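Local coordinates for blue-light receptor of the bluf-family (Rhodobacter sphaeroides, PDB 2BYC), which probably senses blue light through a bound flavin, here flavin mononucleotide, as a photoreceptor of the BLUF family, at residues V14-A17 with D22-Q25; R31-R36 with D62-L67; I42-G47 with K101-L106. All coordinates share one frame; numbering follows the deposited sequence.

Contact 1 of 3, residues V14-A17 with D22-Q25; sequences VRLA and DIVQ
Leu-16 and Asp-22 lie side by side, pointing opposite ways, the leucine running toward the helix while the carboxylate reaches back to the loop that leads into it. The overlap is alongside: Leu-16 CD2 lies 3.7 Å from Asp-22 CB, and the aspartate's OD2 passes on to the backbone, 3.3 Å from Leu-16 CA. With its CG anti to the carbonyl carbon (chi1 -70°), Asp-22 turns OD2 to the loop and accepts the amide of Ala-17. At 2.7 Å from Ala-17 N to Asp-22 OD2 the bond is short, but it is bent, with an N-H...O angle of 124°, and counts as weak. The same oxygen also takes the backbone N of Asp-18, so two successive amides meet one carboxylate oxygen, which probably limits the rotation of this buried group. An acidic residue suits the place: it offers an acceptor to amides at the entry of a helix, and its negative charge is likely to be favoured near the helix N-terminus. The bond uses the backbone of Ala-17, whose methyl sits at the margin of the contact. A second, purely apolar touch lies beside this one, where Leu-16 CD1 meets Ile-23 CD1 at 3.9 Å. Here the two branched chains run at a slant to each other and meet through their terminal methyls, Ile-23 bending its CD1 end nearer the loop. The contact thus folds the loop after strand 5-14 onto the start of helix 19-37; Leu-16 and Ile-23 both rest on Tyr-45 of strand 40-45, and Leu-16 also touches Arg-73.

Contact 2 of 3, residues R31-R36 with D62-L67; sequences RVRNLR and DELFRL. With FMN (flavin mononucleotide), chain C.
Two nearly antiparallel helices meet here through side chains and a flavin: Arg-33 and Asn-34 of helix 19-37 face Leu-64 and Leu-67 of helix 58-69, with the segment axes 11.7 Å apart at an angle of 158°. The spacing is consistent with the pyrimidine end of the flavin ring entering between them. Asn-34 suits this edge, having both an acceptor and a donor. FMN N3 donates a hydrogen bond to Asn-34 OD1 at 2.9 Å, almost straight at 177°, whereas Asn-34 ND2 bonds chiefly to Ser-94 O and only weakly to FMN O4; together they hold the amide from turning over. Such a flavin, slotted between the two helices on one face of a ferredoxin-like sheet, is the hallmark of the BLUF domain. Leu-64 closes the pocket: CD1 lies above the pyrimidine, 3.6 Å from FMN N3, and CD2 crosses to Asn-34 OD1 at 3.5 Å. With CG anti to its N (chi1 -176°), Arg-33 passes Leu-64 CD1 at 4.1 Å from its CG, then bends until its guanidinium edge meets Leu-67 CD1; the ribityl chain passes close over one face, its exact fit doubtful. An alanine here is likely to open a gap beside both leucines and the ribityl chain.

Contact 3 of 3, residues I42-G47 with K101-L106; sequences ILLYNG and KELRAL
The end of strand 40-45 lies alongside helix 100-106 with its closest backbone approach between Leu-44 and Leu-103, whose CA atoms are 7.6 Å apart. A gap of that size is bridged by Leu-103, whose side chain leaves the helix toward the strand. Its CG stands anti to the backbone N (chi1 -177°), so that the isobutyl group extends outward and its two methyls divide the work. Leu-103 CD1 meets Leu-44 CD2 at 4.2 Å, an apolar touch between methyl ends, while Leu-103 CD2 comes to 4.5 Å from Asn-46 CB, just past the strand. A forked, wholly apolar residue fits this buried position, touching Leu-44 and, more loosely, Asn-46 CB. Arg-100 NE adds a polar tie, bonding to the carbonyl O of Asn-46. Where the chain leaves the strand, Gly-47 folds back so that its N sits 3.4 Å above the centre of the Tyr-45 ring; its positive phi of 99° would press a side chain against the preceding carbonyl, which suits glycine. Leu-124 of helix 120-131 touches both leucines, completing the apolar cluster. Alternate residues of the strand face opposite ways: Leu-43 lies against Phe-50 and Gln-52 of the flavin pocket, Leu-44 against these helices. This is consistent with the BLUF plan, in which C-terminal helices cover the sheet face turned away from the flavin.

Contacts 1 and 2 follow one another along helix 19-37, the first at its entry and the second near its end, with centres about 17 Å apart. Contact 3 begins on the next strand, 40-45, and its segments alternate with those of contact 2, since helix 58-69 comes between strand 40-45 and helix 100-106 in the chain. Contacts 2 and 3 lie on opposite sides of the chain's centre, about 21 Å apart between centres, and do not touch. Contacts 1 and 3 do meet, through Tyr-45, whose CE1 is 3.6 Å from Val-14 CG2. Strand 40-45 stands between the flavin side and the C-terminal helices, so the sheet joins the pocket to the far side of the domain.

Contact 1 of 3, residues V14-A17 with D22-Q25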
loop_
_atom_site.group_PDB
_atom_site.type_symbol
_atom_site.label_atom_id
_atom_site.label_comp_id
_atom_site.label_asym_id
_atom_site.label_seq_id
_atom_site.Cartn_x
_atom_site.Cartn_y
_atom_site.Cartn_z
ATOM N N VAL A 14 -11.473 4.004 5.358
ATOM C CA VAL A 14 -11.714 2.764 6.071
ATOM C C VAL A 14 -13.195 2.489 6.263
ATOM O O VAL A 14 -13.942 3.373 6.582
ATOM C CB VAL A 14 -10.997 2.830 7.393
ATOM C CG1 VAL A 14 -11.577 1.916 8.375
ATOM C CG2 VAL A 14 -9.537 2.496 7.142
ATOM N N ARG A 15 -13.615 1.260 6.034
ATOM C CA ARG A 15 -14.969 0.937 6.312
ATOM C C ARG A 15 -15.059 -0.456 6.942
ATOM O O ARG A 15 -15.618 -1.417 6.369
ATOM C CB ARG A 15 -15.784 1.063 5.046
ATOM C CG ARG A 15 -17.223 1.182 5.338
ATOM C CD ARG A 15 -17.984 0.504 4.237
ATOM N NE ARG A 15 -19.383 0.849 4.316
ATOM C CZ ARG A 15 -20.252 0.685 3.330
ATOM N NH1 ARG A 15 -19.852 0.165 2.154
ATOM N NH2 ARG A 15 -21.526 1.027 3.548
ATOM N N LEU A 16 -14.509 -0.538 8.151
ATOM C CA LEU A 16 -14.224 -1.817 8.827
ATOM C C LEU A 16 -15.238 -2.133 9.937
ATOM O O LEU A 16 -15.427 -1.340 10.829
ATOM C CB LEU A 16 -12.848 -1.709 9.460
ATOM C CG LEU A 16 -11.658 -1.451 8.555
ATOM C CD1 LEU A 16 -10.442 -1.639 9.401
ATOM C CD2 LEU A 16 -11.695 -2.483 7.480
ATOM N N ALA A 17 -15.881 -3.297 9.890
ATOM C CA ALA A 17 -16.861 -3.650 10.936
ATOM C C ALA A 17 -16.046 -3.898 12.198
ATOM O O ALA A 17 -16.422 -3.457 13.283
ATOM C CB ALA A 17 -17.673 -4.890 10.506
ATOM N N ASP A 22 -10.926 -7.680 10.356
ATOM C CA ASP A 22 -10.978 -7.315 8.959
ATOM C C ASP A 22 -9.555 -7.210 8.407
ATOM O O ASP A 22 -9.306 -7.689 7.303
ATOM C CB ASP A 22 -11.736 -6.001 8.726
ATOM C CG ASP A 22 -13.241 -6.138 8.985
ATOM O OD1 ASP A 22 -13.664 -7.310 9.128
ATOM O OD2 ASP A 22 -14.000 -5.096 9.011
ATOM N N ILE A 23 -8.631 -6.545 9.127
ATOM C CA ILE A 23 -7.252 -6.460 8.623
ATOM C C ILE A 23 -6.501 -7.798 8.584
ATOM O O ILE A 23 -5.684 -8.061 7.669
ATOM C CB ILE A 23 -6.455 -5.376 9.365
ATOM C CG1 ILE A 23 -6.792 -4.016 8.771
ATOM C CG2 ILE A 23 -4.958 -5.663 9.161
ATOM C CD1 ILE A 23 -6.763 -2.789 9.763
ATOM N N VAL A 24 -6.757 -8.677 9.547
ATOM C CA VAL A 24 -6.191 -10.046 9.471
ATOM C C VAL A 24 -6.621 -10.783 8.191
ATOM O O VAL A 24 -5.787 -11.411 7.519
ATOM C CB VAL A 24 -6.555 -10.878 10.770
ATOM C CG1 VAL A 24 -6.228 -12.348 10.631
ATOM C CG2 VAL A 24 -5.797 -10.340 11.956
ATOM N N GLN A 25 -7.890 -10.698 7.838
ATOM C CA GLN A 25 -8.342 -11.360 6.605
ATOM C C GLN A 25 -7.730 -10.691 5.376
ATOM O O GLN A 25 -7.412 -11.336 4.404
ATOM C CB GLN A 25 -9.863 -11.273 6.465
ATOM C CG GLN A 25 -10.701 -11.966 7.575
ATOM C CD GLN A 25 -12.275 -11.647 7.575
ATOM O OE1 GLN A 25 -13.059 -12.264 6.800
ATOM N NE2 GLN A 25 -12.725 -10.773 8.500
#

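Contact 2 of 3, residues R31-R36 with D62-L67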
loop_
_atom_site.group_PDB
_atom_site.type_symbol
_atom_site.label_atom_id
_atom_site.label_comp_id
_atom_site.label_asym_id
_atom_site.label_seq_id
_atom_site.Cartn_x
_atom_site.Cartn_y
_atom_site.Cartn_z
ATOM N N ARG A 31 -1.307 -11.744 1.172
ATOM C CA ARG A 31 -0.046 -12.419 1.176
ATOM C C ARG A 31 -0.042 -13.554 0.099
ATOM O O ARG A 31 0.943 -13.732 -0.654
ATOM C CB ARG A 31 0.273 -12.938 2.592
ATOM C CG ARG A 31 1.684 -13.497 2.716
ATOM C CD ARG A 31 1.913 -14.365 3.941
ATOM N NE ARG A 31 3.344 -14.747 3.953
ATOM C CZ ARG A 31 4.009 -15.365 4.951
ATOM N NH1 ARG A 31 3.410 -15.744 6.099
ATOM N NH2 ARG A 31 5.300 -15.635 4.792
ATOM N N VAL A 32 -1.136 -14.300 -0.034
ATOM C CA VAL A 32 -1.115 -15.361 -1.021
ATOM C C VAL A 32 -1.308 -14.867 -2.494
ATOM O O VAL A 32 -0.492 -15.221 -3.435
ATOM C CB VAL A 32 -2.045 -16.461 -0.602
ATOM C CG1 VAL A 32 -2.091 -17.582 -1.695
ATOM C CG2 VAL A 32 -1.562 -17.026 0.776
ATOM N N ARG A 33 -2.317 -14.021 -2.697
ATOM C CA ARG A 33 -2.577 -13.373 -3.990
ATOM C C ARG A 33 -1.390 -12.582 -4.492
ATOM O O ARG A 33 -0.892 -12.784 -5.619
ATOM C CB ARG A 33 -3.776 -12.426 -3.827
ATOM C CG ARG A 33 -4.289 -11.715 -5.060
ATOM C CD ARG A 33 -5.287 -12.595 -5.770
ATOM N NE ARG A 33 -6.713 -12.340 -5.497
ATOM C CZ ARG A 33 -7.384 -12.632 -4.400
ATOM N NH1 ARG A 33 -6.803 -13.140 -3.349
ATOM N NH2 ARG A 33 -8.659 -12.359 -4.344
ATOM N N ASN A 34 -0.871 -11.678 -3.671
ATOM C CA ASN A 34 0.257 -10.874 -4.178
ATOM C C ASN A 34 1.467 -11.727 -4.590
ATOM O O ASN A 34 2.152 -11.484 -5.596
ATOM C CB ASN A 34 0.673 -9.793 -3.165
ATOM C CG ASN A 34 -0.383 -8.773 -2.979
ATOM O OD1 ASN A 34 -1.433 -8.849 -3.575
ATOM N ND2 ASN A 34 -0.129 -7.809 -2.147
ATOM N N LEU A 35 1.756 -12.728 -3.787
ATOM C CA LEU A 35 2.866 -13.616 -4.078
ATOM C C LEU A 35 2.714 -14.260 -5.496
ATOM O O LEU A 35 3.691 -14.304 -6.314
ATOM C CB LEU A 35 2.937 -14.678 -2.974
ATOM C CG LEU A 35 4.318 -15.084 -2.470
ATOM C CD1 LEU A 35 4.701 -16.248 -3.294
ATOM C CD2 LEU A 35 5.382 -13.955 -2.488
ATOM N N ARG A 36 1.503 -14.697 -5.800
ATOM C CA ARG A 36 1.218 -15.365 -7.045
ATOM C C ARG A 36 1.309 -14.336 -8.143
ATOM O O ARG A 36 1.888 -14.584 -9.207
ATOM C CB ARG A 36 -0.190 -15.934 -6.985
ATOM C CG ARG A 36 -0.642 -16.544 -8.271
ATOM C CD ARG A 36 -1.772 -17.476 -8.046
ATOM N NE ARG A 36 -3.009 -16.747 -7.818
ATOM C CZ ARG A 36 -3.593 -16.624 -6.628
ATOM N NH1 ARG A 36 -3.032 -17.171 -5.554
ATOM N NH2 ARG A 36 -4.735 -15.949 -6.538
ATOM N N ASP A 62 -3.223 -3.569 -12.442
ATOM C CA ASP A 62 -4.591 -3.336 -12.970
ATOM C C ASP A 62 -5.631 -4.322 -12.409
ATOM O O ASP A 62 -6.690 -3.914 -11.925
ATOM C CB ASP A 62 -4.612 -3.375 -14.512
ATOM C CG ASP A 62 -5.999 -3.266 -15.068
ATOM O OD1 ASP A 62 -6.581 -2.148 -15.032
ATOM O OD2 ASP A 62 -6.518 -4.316 -15.572
ATOM N N GLU A 63 -5.304 -5.615 -12.470
ATOM C CA GLU A 63 -6.144 -6.672 -11.988
ATOM C C GLU A 63 -6.467 -6.575 -10.500
ATOM O O GLU A 63 -7.631 -6.639 -10.072
ATOM C CB GLU A 63 -5.435 -7.975 -12.259
ATOM C CG GLU A 63 -6.246 -9.143 -11.886
ATOM C CD GLU A 63 -5.582 -10.504 -12.153
ATOM O OE1 GLU A 63 -4.431 -10.738 -11.661
ATOM O OE2 GLU A 63 -6.249 -11.353 -12.824
ATOM N N LEU A 64 -5.415 -6.325 -9.726
ATOM C CA LEU A 64 -5.500 -6.272 -8.317
ATOM C C LEU A 64 -6.308 -5.076 -7.935
ATOM O O LEU A 64 -7.181 -5.168 -7.090
ATOM C CB LEU A 64 -4.099 -6.250 -7.693
ATOM C CG LEU A 64 -4.175 -6.403 -6.162
ATOM C CD1 LEU A 64 -4.982 -7.675 -5.576
ATOM C CD2 LEU A 64 -2.831 -6.255 -5.485
ATOM N N PHE A 65 -6.009 -3.937 -8.530
ATOM C CA PHE A 65 -6.681 -2.734 -8.114
ATOM C C PHE A 65 -8.147 -2.920 -8.374
ATOM O O PHE A 65 -8.958 -2.413 -7.620
ATOM C CB PHE A 65 -6.100 -1.538 -8.900
ATOM C CG PHE A 65 -6.692 -0.206 -8.511
ATOM C CD1 PHE A 65 -6.632 0.229 -7.196
ATOM C CD2 PHE A 65 -7.251 0.621 -9.461
ATOM C CE1 PHE A 65 -7.130 1.478 -6.840
ATOM C CE2 PHE A 65 -7.756 1.865 -9.106
ATOM C CZ PHE A 65 -7.698 2.290 -7.790
ATOM N N ARG A 66 -8.479 -3.682 -9.430
ATOM C CA ARG A 66 -9.861 -3.917 -9.793
ATOM C C ARG A 66 -10.539 -4.617 -8.675
ATOM O O ARG A 66 -11.625 -4.220 -8.337
ATOM C CB ARG A 66 -10.040 -4.780 -11.045
ATOM C CG ARG A 66 -9.553 -4.076 -12.246
ATOM C CD ARG A 66 -10.646 -3.349 -13.052
ATOM N NE ARG A 66 -10.038 -2.779 -14.256
ATOM C CZ ARG A 66 -9.494 -3.518 -15.218
ATOM N NH1 ARG A 66 -9.500 -4.849 -15.121
ATOM N NH2 ARG A 66 -8.928 -2.924 -16.259
ATOM N N LEU A 67 -9.909 -5.661 -8.142
ATOM C CA LEU A 67 -10.449 -6.463 -7.033
ATOM C C LEU A 67 -10.569 -5.667 -5.762
ATOM O O LEU A 67 -11.596 -5.662 -5.100
ATOM C CB LEU A 67 -9.512 -7.624 -6.785
ATOM C CG LEU A 67 -9.998 -8.813 -7.581
ATOM C CD1 LEU A 67 -8.889 -9.875 -7.732
ATOM C CD2 LEU A 67 -11.343 -9.351 -6.915
HETATM N N1 FMN C . -6.120 -8.363 -1.560
HETATM C C2 FMN C . -4.948 -8.779 -2.151
HETATM O O2 FMN C . -4.879 -9.918 -2.671
HETATM N N3 FMN C . -3.850 -7.983 -2.179
HETATM C C4 FMN C . -3.949 -6.779 -1.575
HETATM O O4 FMN C . -3.020 -6.041 -1.643
HETATM C C4A FMN C . -5.129 -6.336 -0.967
HETATM N N5 FMN C . -5.180 -5.090 -0.365
HETATM C C5A FMN C . -6.377 -4.600 0.177
HETATM C C6 FMN C . -6.446 -3.346 0.741
HETATM C C7 FMN C . -7.608 -2.852 1.352
HETATM C C7M FMN C . -7.691 -1.397 1.830
HETATM C C8 FMN C . -8.729 -3.655 1.351
HETATM C C8M FMN C . -10.054 -3.182 1.926
HETATM C C9 FMN C . -8.681 -4.922 0.772
HETATM C C9A FMN C . -7.476 -5.400 0.172
HETATM N N10 FMN C . -7.402 -6.688 -0.404
HETATM C C10 FMN C . -6.220 -7.128 -0.987
HETATM C "C1'" FMN C . -8.447 -7.724 -0.160
HETATM C "C2'" FMN C . -8.996 -7.962 -1.547
HETATM O "O2'" FMN C . -9.956 -6.949 -1.650
HETATM C "C3'" FMN C . -9.597 -9.353 -1.808
HETATM O "O3'" FMN C . -10.812 -9.444 -1.134
HETATM C "C4'" FMN C . -8.751 -10.556 -1.422
HETATM O "O4'" FMN C . -7.587 -10.742 -2.255
HETATM C "C5'" FMN C . -9.595 -11.824 -1.568
HETATM O "O5'" FMN C . -10.124 -12.392 -0.368
HETATM P P FMN C . -10.672 -13.885 -0.579
HETATM O O1P FMN C . -11.102 -14.522 0.751
HETATM O O2P FMN C . -11.870 -13.712 -1.504
HETATM O O3P FMN C . -9.493 -14.562 -1.233
#

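Contact 3 of 3, residues I42-G47 with K101-L106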
loop_
_atom_site.group_PDB
_atom_site.type_symbol
_atom_site.label_atom_id
_atom_site.label_comp_id
_atom_site.label_asym_id
_atom_site.label_seq_id
_atom_site.Cartn_x
_atom_site.Cartn_y
_atom_site.Cartn_z
ATOM N N ILE A 42 2.959 -1.997 0.289
ATOM C CA ILE A 42 2.746 -1.649 1.672
ATOM C C ILE A 42 1.308 -1.089 1.801
ATOM O O ILE A 42 0.803 -0.462 0.894
ATOM C CB ILE A 42 3.827 -0.608 2.212
ATOM C CG1 ILE A 42 3.990 0.573 1.218
ATOM C CG2 ILE A 42 5.180 -1.211 2.393
ATOM C CD1 ILE A 42 4.366 1.962 1.829
ATOM N N LEU A 43 0.693 -1.329 2.948
ATOM C CA LEU A 43 -0.587 -0.781 3.269
ATOM C C LEU A 43 -0.501 0.009 4.531
ATOM O O LEU A 43 -0.049 -0.486 5.578
ATOM C CB LEU A 43 -1.473 -1.930 3.499
ATOM C CG LEU A 43 -2.940 -1.778 3.926
ATOM C CD1 LEU A 43 -3.709 -0.949 2.927
ATOM C CD2 LEU A 43 -3.568 -3.136 4.195
ATOM N N LEU A 44 -0.915 1.259 4.470
ATOM C CA LEU A 44 -0.804 2.116 5.635
ATOM C C LEU A 44 -2.216 2.198 6.156
ATOM O O LEU A 44 -3.107 2.418 5.388
ATOM C CB LEU A 44 -0.228 3.523 5.284
ATOM C CG LEU A 44 1.159 3.558 4.632
ATOM C CD1 LEU A 44 1.179 3.115 3.241
ATOM C CD2 LEU A 44 1.581 4.935 4.519
ATOM N N TYR A 45 -2.377 2.086 7.465
ATOM C CA TYR A 45 -3.674 2.097 8.052
ATOM C C TYR A 45 -3.578 3.000 9.306
ATOM O O TYR A 45 -2.718 2.758 10.124
ATOM C CB TYR A 45 -4.133 0.692 8.344
ATOM C CG TYR A 45 -5.301 0.677 9.307
ATOM C CD1 TYR A 45 -6.586 1.038 8.901
ATOM C CD2 TYR A 45 -5.084 0.339 10.644
ATOM C CE1 TYR A 45 -7.654 1.047 9.820
ATOM C CE2 TYR A 45 -6.108 0.338 11.540
ATOM C CZ TYR A 45 -7.361 0.705 11.150
ATOM O OH TYR A 45 -8.337 0.689 12.143
ATOM N N ASN A 46 -4.421 4.040 9.437
ATOM C CA ASN A 46 -4.288 4.985 10.609
ATOM C C ASN A 46 -5.574 5.017 11.353
ATOM O O ASN A 46 -5.737 5.826 12.260
ATOM C CB ASN A 46 -3.975 6.407 10.136
ATOM C CG ASN A 46 -5.131 7.042 9.339
ATOM O OD1 ASN A 46 -5.097 8.194 8.991
ATOM N ND2 ASN A 46 -6.107 6.289 9.050
ATOM N N GLY A 47 -6.473 4.118 10.985
ATOM C CA GLY A 47 -7.749 4.035 11.646
ATOM C C GLY A 47 -8.860 4.736 10.883
ATOM O O GLY A 47 -10.018 4.512 11.170
ATOM N N LYS A 101 0.467 3.047 15.158
ATOM C CA LYS A 101 1.685 3.190 15.992
ATOM C C LYS A 101 2.945 3.351 15.177
ATOM O O LYS A 101 3.666 4.290 15.376
ATOM C CB LYS A 101 1.914 2.039 16.983
ATOM C CG LYS A 101 3.167 2.326 17.878
ATOM C CD LYS A 101 3.327 1.373 19.078
ATOM C CE LYS A 101 4.261 1.985 20.134
ATOM N NZ LYS A 101 4.378 1.236 21.505
ATOM N N GLU A 102 3.240 2.445 14.271
ATOM C CA GLU A 102 4.500 2.567 13.541
ATOM C C GLU A 102 4.530 3.731 12.572
ATOM O O GLU A 102 5.567 4.259 12.260
ATOM C CB GLU A 102 4.782 1.279 12.767
ATOM C CG GLU A 102 6.153 1.170 12.128
ATOM C CD GLU A 102 6.298 -0.127 11.309
ATOM O OE1 GLU A 102 5.254 -0.680 10.881
ATOM O OE2 GLU A 102 7.445 -0.594 11.070
ATOM N N LEU A 103 3.387 4.125 12.051
ATOM C CA LEU A 103 3.414 5.289 11.169
ATOM C C LEU A 103 3.695 6.523 12.027
ATOM O O LEU A 103 4.356 7.428 11.581
ATOM C CB LEU A 103 2.072 5.468 10.473
ATOM C CG LEU A 103 1.800 6.550 9.439
ATOM C CD1 LEU A 103 2.755 6.396 8.313
ATOM C CD2 LEU A 103 0.359 6.409 8.931
ATOM N N ARG A 104 3.145 6.573 13.248
ATOM C CA ARG A 104 3.474 7.666 14.203
ATOM C C ARG A 104 4.990 7.809 14.385
ATOM O O ARG A 104 5.532 8.910 14.275
ATOM C CB ARG A 104 2.789 7.450 15.570
ATOM C CG ARG A 104 1.348 7.928 15.666
ATOM C CD ARG A 104 0.753 7.547 17.055
ATOM N NE ARG A 104 0.314 6.132 17.203
ATOM C CZ ARG A 104 0.169 5.456 18.369
ATOM N NH1 ARG A 104 0.456 6.043 19.533
ATOM N NH2 ARG A 104 -0.257 4.179 18.385
ATOM N N ALA A 105 5.668 6.693 14.655
ATOM C CA ALA A 105 7.108 6.677 14.840
ATOM C C ALA A 105 7.915 6.981 13.576
ATOM O O ALA A 105 8.987 7.573 13.656
ATOM C CB ALA A 105 7.548 5.332 15.412
ATOM N N LEU A 106 7.418 6.612 12.399
ATOM C CA LEU A 106 8.223 6.734 11.177
ATOM C C LEU A 106 8.005 7.998 10.373
ATOM O O LEU A 106 8.892 8.389 9.615
ATOM C CB LEU A 106 8.013 5.524 10.253
ATOM C CG LEU A 106 8.834 4.220 10.280
ATOM C CD1 LEU A 106 9.117 3.666 11.665
ATOM C CD2 LEU A 106 8.133 3.198 9.394
#